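Side-chain contacts in PA-I Galactophilic Lectin (Enterobacter cloacae, PDB 6YGQ), which binds a calcium ion and probably recognises galactose-containing sugars through it, as in related PA-IL-like lectins: residues A58-G61 and F65-T68; L116-A119 and Q124-D127. All coordinates share one frame; numbering follows the deposited sequence.

Contact 1: A58-G61 and F65-T68. With CA (calcium ion), chain E.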
# COMPACT_ATOMS: atom_id res chain seq x y z
N ALA A 58 -10.77 -4.87 1.64
CA ALA A 58 -12.18 -4.65 1.39
C ALA A 58 -12.66 -5.65 0.36
O ALA A 58 -11.93 -5.98 -0.58
CB ALA A 58 -12.45 -3.22 0.91
N ARG A 59 -13.88 -6.14 0.53
CA ARG A 59 -14.51 -7.03 -0.43
C ARG A 59 -15.47 -6.23 -1.31
O ARG A 59 -16.24 -5.41 -0.80
CB ARG A 59 -15.26 -8.16 0.28
CG ARG A 59 -14.37 -9.11 1.06
CD ARG A 59 -15.11 -9.70 2.25
NE ARG A 59 -16.08 -10.71 1.84
CZ ARG A 59 -17.22 -10.96 2.47
NH1 ARG A 59 -17.55 -10.27 3.56
NH2 ARG A 59 -18.04 -11.89 2.02
N ASN A 60 -15.41 -6.47 -2.62
CA ASN A 60 -16.36 -5.88 -3.55
C ASN A 60 -17.51 -6.83 -3.88
O ASN A 60 -18.28 -6.56 -4.80
CB ASN A 60 -15.65 -5.42 -4.83
CG ASN A 60 -14.91 -6.55 -5.54
OD1 ASN A 60 -15.07 -7.72 -5.20
ND2 ASN A 60 -14.11 -6.19 -6.53
N GLY A 61 -17.64 -7.92 -3.13
CA GLY A 61 -18.71 -8.87 -3.33
C GLY A 61 -18.69 -9.89 -2.22
O GLY A 61 -17.84 -9.86 -1.33
N PHE A 65 -13.40 -14.86 -3.69
CA PHE A 65 -12.44 -14.19 -4.56
C PHE A 65 -12.68 -12.69 -4.67
O PHE A 65 -11.89 -12.00 -5.32
CB PHE A 65 -12.46 -14.82 -5.96
CG PHE A 65 -13.76 -14.62 -6.70
CD1 PHE A 65 -14.72 -15.63 -6.72
CD2 PHE A 65 -14.02 -13.44 -7.38
CE1 PHE A 65 -15.91 -15.45 -7.41
CE2 PHE A 65 -15.21 -13.27 -8.06
CZ PHE A 65 -16.15 -14.27 -8.07
N ALA A 66 -13.74 -12.17 -4.06
CA ALA A 66 -14.13 -10.77 -4.24
C ALA A 66 -13.43 -9.87 -3.21
O ALA A 66 -14.06 -9.15 -2.44
CB ALA A 66 -15.64 -10.63 -4.15
N LEU A 67 -12.10 -9.92 -3.23
CA LEU A 67 -11.26 -9.20 -2.28
C LEU A 67 -10.43 -8.14 -3.00
O LEU A 67 -10.02 -8.32 -4.15
CB LEU A 67 -10.32 -10.15 -1.55
CG LEU A 67 -10.68 -10.57 -0.12
CD1 LEU A 67 -9.72 -11.67 0.32
CD2 LEU A 67 -10.62 -9.39 0.83
N THR A 68 -10.16 -7.04 -2.29
CA THR A 68 -9.34 -5.96 -2.82
C THR A 68 -8.47 -5.36 -1.72
O THR A 68 -8.81 -5.42 -0.54
CB THR A 68 -10.19 -4.82 -3.42
OG1 THR A 68 -10.75 -4.02 -2.37
CG2 THR A 68 -11.31 -5.36 -4.29
CA CA E . -19.97 -4.91 -5.14
O HOH W 1 -21.21 -6.71 -6.41
O HOH W 2 -19.16 -5.07 -7.47

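Contact 2: L116-A119 and Q124-D127. With CA (calcium ion), chain E.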
# COMPACT_ATOMS: atom_id res chain seq x y z
N LEU A 116 -12.22 10.72 -0.82
CA LEU A 116 -11.58 9.43 -1.06
C LEU A 116 -12.68 8.38 -1.08
O LEU A 116 -13.55 8.37 -0.21
CB LEU A 116 -10.55 9.13 0.02
CG LEU A 116 -9.40 10.15 0.10
CD1 LEU A 116 -8.66 10.05 1.42
CD2 LEU A 116 -8.45 9.95 -1.07
N PHE A 117 -12.67 7.53 -2.10
CA PHE A 117 -13.76 6.58 -2.28
C PHE A 117 -13.23 5.24 -2.78
O PHE A 117 -12.15 5.15 -3.37
CB PHE A 117 -14.84 7.15 -3.23
CG PHE A 117 -14.46 7.17 -4.69
CD1 PHE A 117 -13.72 8.22 -5.21
CD2 PHE A 117 -14.86 6.15 -5.54
CE1 PHE A 117 -13.37 8.24 -6.55
CE2 PHE A 117 -14.51 6.16 -6.88
CZ PHE A 117 -13.77 7.21 -7.39
N PHE A 118 -14.00 4.20 -2.47
CA PHE A 118 -13.78 2.85 -2.98
C PHE A 118 -14.47 2.72 -4.33
O PHE A 118 -15.64 3.08 -4.48
CB PHE A 118 -14.34 1.83 -1.98
CG PHE A 118 -14.17 0.40 -2.40
CD1 PHE A 118 -15.18 -0.27 -3.07
CD2 PHE A 118 -13.00 -0.28 -2.11
CE1 PHE A 118 -15.03 -1.59 -3.46
CE2 PHE A 118 -12.84 -1.60 -2.50
CZ PHE A 118 -13.86 -2.25 -3.17
N ALA A 119 -13.73 2.23 -5.32
CA ALA A 119 -14.22 2.15 -6.69
C ALA A 119 -15.02 0.86 -6.88
O ALA A 119 -14.49 -0.24 -6.68
CB ALA A 119 -13.06 2.21 -7.68
N GLN A 124 -23.72 -1.23 -7.20
CA GLN A 124 -23.18 -2.52 -6.81
C GLN A 124 -22.37 -2.43 -5.52
O GLN A 124 -21.57 -3.32 -5.22
CB GLN A 124 -22.32 -3.10 -7.94
CG GLN A 124 -23.10 -3.37 -9.22
CD GLN A 124 -22.24 -3.93 -10.35
OE1 GLN A 124 -21.09 -3.53 -10.51
NE2 GLN A 124 -22.80 -4.85 -11.12
N TYR A 125 -22.57 -1.37 -4.74
CA TYR A 125 -21.75 -1.15 -3.56
C TYR A 125 -22.22 -1.91 -2.34
O TYR A 125 -21.41 -2.17 -1.44
CB TYR A 125 -21.72 0.35 -3.22
CG TYR A 125 -20.66 1.14 -3.94
CD1 TYR A 125 -20.88 1.62 -5.22
CD2 TYR A 125 -19.43 1.40 -3.34
CE1 TYR A 125 -19.91 2.34 -5.89
CE2 TYR A 125 -18.45 2.12 -4.01
CZ TYR A 125 -18.70 2.59 -5.28
OH TYR A 125 -17.75 3.31 -5.95
N LYS A 126 -23.49 -2.27 -2.26
CA LYS A 126 -24.08 -2.68 -0.99
C LYS A 126 -23.88 -4.16 -0.67
O LYS A 126 -24.36 -4.61 0.38
CB LYS A 126 -25.56 -2.32 -0.97
CG LYS A 126 -25.81 -0.80 -0.99
CD LYS A 126 -24.92 -0.06 0.02
CE LYS A 126 -25.28 1.41 0.15
NZ LYS A 126 -24.51 2.05 1.26
N ASP A 127 -23.18 -4.92 -1.51
CA ASP A 127 -22.67 -6.23 -1.12
C ASP A 127 -21.19 -6.19 -0.78
O ASP A 127 -20.56 -7.25 -0.66
CB ASP A 127 -22.95 -7.26 -2.21
CG ASP A 127 -22.25 -6.94 -3.51
OD1 ASP A 127 -21.52 -5.93 -3.58
OD2 ASP A 127 -22.43 -7.71 -4.48
CA CA E . -19.97 -4.91 -5.14
O HOH W 1 -21.21 -6.71 -6.41
O HOH W 2 -19.16 -5.07 -7.47

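Contact 1: A58-G61 and F65-T68
A58 and T68 form an antiparallel hydrogen-bonded pair in the hairpin of strands 49-59 and 67-69. A58 N donates to T68 O at 3.0 Å in an almost straight bond, 174° at the hydrogen. A58 O accepts two bonds in return, from T68 N at 2.7 Å and from T68 OG1 at 2.9 Å. OG1 lies between the backbone N and the carbonyl carbon (chi1 76°), within reach of A58 O. It sits above the carbonyl plane, off the lone pairs. This end is tight and buried. Toward the turn the pairing weakens. N60 N makes a weak hydrogen bond to A66 O, and R59 CA lies 3.0 Å from A66 O as a CH...O contact. A66 is the centre of an inverse gamma turn. Its CB packs 3.5 Å from G61 N, a buried donor with no partner. R59 and N60 form the partly exposed side. R59 CG lies 3.8 Å from L67 CD2, while R59 NH2 hydrogen-bonds to S62 O. N60 O binds calcium at 2.4 Å. R59 packs on L81, and L67 on I74, of the second subunit. In the fold, F118 of strand 112-118 and F132 of strand 129-139 pack against A58 and T68.

Contact 2: L116-A119 and Q124-D127
The calcium-binding loop between strands 112-118 and 129-139 is tied back to the first of these strands where Y125 meets F118. Such a calcium loop marks the sugar site of PA-IL-type lectins, probably here too. The Y125 side chain reaches across to the end of the strand, and its OH donates to F118 O at 2.6 Å. The donor lies in the carbonyl plane, with a C=O...OH angle of 151°. F118 O lies in the plane of the tyrosine ring, at its edge, with Y125 CE2 3.0 Å from it. The hydroxyl oxygen also has a weak hydrogen bond with the backbone N-H of D120, so two backbone groups help fix it. Apolar contact is slight. Y125 CE2 approaches the edge of the F118 ring, 4.2 Å from F118 CD1. With CG anti to the backbone N (chi1 -180°), the F118 ring extends toward A58 and T68 and leaves its CD1 edge beside Y125. F117 CD2 lies 4.1 Å from Y125 OH, which sits at the edge of that ring. In the loop segment, Q124 O binds calcium at 2.3 Å and D127 OD1 at 2.4 Å. Water 1, also on the calcium, donates to D127 OD2 at 2.5 Å.

From the N terminus, strands 24-31 and 38-44 come before strand 49-59. Contact 1 closes the short loop 62-64 and starts strand 67-69. The chain then builds strands 72-73, 88-92, 95-98 and 102-107 before strand 112-118. There contact 2 closes the loop 120-123, ahead of strand 129-139. The two contacts follow in series and neither nests nor crosses. Their centres lie about 10 Å apart. Contact 1 belongs to the six-stranded sheet, and contact 2 begins on the four-stranded one. F118 joins them, with its CE2 3.8 Å from A58 CB. The calcium joins them again. N60, Q124 and D127 share it with D120 and N128, and waters 1 and 2 complete the set.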